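Local structure of transcriptional regulator (Mesorhizobium loti, 3BHQ) at residues 197-200 with 201-205. The protein probably binds regulatory DNA as a dimeric transcription factor of the TetR family. Sequence-based numbering, arbitrary orientation.
Sequences ASVE and AFLAV
The side chains of Val199 and Leu203, one turn apart on helix 188-206, run alongside each other in the same direction. Methyl CG1 of Val199 meets CD1 of Leu203 at 4.0 Å. CG1 of Val199 is anti to the backbone N (chi1 168°). CG of Leu203 lies beside its own backbone N, and the chain then extends with CD1 anti to CA, which brings CD1 up to CG1 of Val199. The leucine also rests on the turn before it, with CG 3.6 Å from Val199 O. Leu203 N donates to Val199 O at 2.9 Å, with an N-H...O angle of 164°. Equivalent bonds join Ala201 to Ala197 and Phe202 to Ser198. The bond from Ala204 N to Glu200 O is more bent, at 143°.

Phe202 keeps CB 3.4 Å from Ser198 O, but its ring lies clear of this turn, against the rings of Phe145 and Tyr206. Ser198 OG is hydrogen-bonded to His194 O, so this buried hydroxyl is satisfied within the helix. The Glu200 chain runs outward on an exposed side.

Val199 and Leu203 both pack on Leu92 of helix 88-103, while Ala201 packs on His165 and Ala204 on Val205, both of the second subunit. This is regular alpha-helical i to i+4 packing in the last helix of a TetR-type C-terminal domain, here part of the dimer interface.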
loop_
_atom_site.group_PDB
_atom_site.type_symbol
_atom_site.label_atom_id
_atom_site.label_comp_id
_atom_site.label_asym_id
_atom_site.label_seq_id
_atom_site.Cartn_x
_atom_site.Cartn_y
_atom_site.Cartn_z
ATOM N N ALA A 197 -14.053 1.631 -14.586
ATOM C CA ALA A 197 -12.900 1.343 -15.417
ATOM C C ALA A 197 -12.134 0.090 -14.912
ATOM O O ALA A 197 -11.704 -0.732 -15.712
ATOM C CB ALA A 197 -11.964 2.575 -15.457
ATOM N N SER A 198 -12.020 -0.064 -13.589
ATOM C CA SER A 198 -11.364 -1.235 -12.980
ATOM C C SER A 198 -12.154 -2.529 -13.307
ATOM O O SER A 198 -11.592 -3.569 -13.617
ATOM C CB SER A 198 -11.223 -1.094 -11.464
ATOM O OG SER A 198 -10.597 0.134 -11.107
ATOM N N VAL A 199 -13.481 -2.446 -13.187
ATOM C CA VAL A 199 -14.372 -3.572 -13.509
ATOM C C VAL A 199 -14.322 -3.941 -14.988
ATOM O O VAL A 199 -14.306 -5.122 -15.334
ATOM C CB VAL A 199 -15.806 -3.285 -13.034
ATOM C CG1 VAL A 199 -16.835 -4.311 -13.609
ATOM C CG2 VAL A 199 -15.841 -3.245 -11.539
ATOM N N GLU A 200 -14.278 -2.952 -15.878
ATOM C CA GLU A 200 -14.133 -3.229 -17.310
ATOM C C GLU A 200 -12.873 -4.020 -17.604
ATOM O O GLU A 200 -12.906 -4.993 -18.346
ATOM C CB GLU A 200 -14.144 -1.940 -18.123
ATOM C CG GLU A 200 -14.070 -2.130 -19.626
ATOM C CD GLU A 200 -14.156 -0.804 -20.358
ATOM O OE1 GLU A 200 -15.263 -0.228 -20.394
ATOM O OE2 GLU A 200 -13.121 -0.348 -20.900
ATOM N N ALA A 201 -11.756 -3.604 -17.003
ATOM C CA ALA A 201 -10.505 -4.319 -17.195
ATOM C C ALA A 201 -10.575 -5.728 -16.602
ATOM O O ALA A 201 -10.128 -6.708 -17.189
ATOM C CB ALA A 201 -9.352 -3.526 -16.569
ATOM N N PHE A 202 -11.134 -5.833 -15.396
ATOM C CA PHE A 202 -11.334 -7.120 -14.734
ATOM C C PHE A 202 -12.129 -8.100 -15.600
ATOM O O PHE A 202 -11.726 -9.260 -15.731
ATOM C CB PHE A 202 -12.026 -6.937 -13.379
ATOM C CG PHE A 202 -12.283 -8.231 -12.649
ATOM C CD1 PHE A 202 -11.334 -8.752 -11.786
ATOM C CD2 PHE A 202 -13.488 -8.917 -12.823
ATOM C CE1 PHE A 202 -11.598 -9.925 -11.105
ATOM C CE2 PHE A 202 -13.738 -10.111 -12.160
ATOM C CZ PHE A 202 -12.785 -10.606 -11.309
ATOM N N LEU A 203 -13.246 -7.653 -16.180
ATOM C CA LEU A 203 -14.059 -8.528 -17.036
ATOM C C LEU A 203 -13.374 -8.889 -18.359
ATOM O O LEU A 203 -13.665 -9.957 -18.917
ATOM C CB LEU A 203 -15.465 -7.944 -17.277
ATOM C CG LEU A 203 -16.357 -8.026 -16.034
ATOM C CD1 LEU A 203 -17.647 -7.245 -16.229
ATOM C CD2 LEU A 203 -16.660 -9.448 -15.634
ATOM N N ALA A 204 -12.457 -8.035 -18.838
ATOM C CA ALA A 204 -11.665 -8.343 -20.033
ATOM C C ALA A 204 -10.831 -9.596 -19.820
ATOM O O ALA A 204 -10.622 -10.364 -20.754
ATOM C CB ALA A 204 -10.795 -7.161 -20.444
ATOM N N VAL A 205 -10.388 -9.832 -18.586
ATOM C CA VAL A 205 -9.639 -11.024 -18.227
ATOM C C VAL A 205 -10.511 -12.181 -17.743
ATOM O O VAL A 205 -10.334 -13.335 -18.152
ATOM C CB VAL A 205 -8.671 -10.750 -17.002
ATOM C CG1 VAL A 205 -7.786 -11.983 -16.730
ATOM C CG2 VAL A 205 -7.851 -9.496 -17.169
#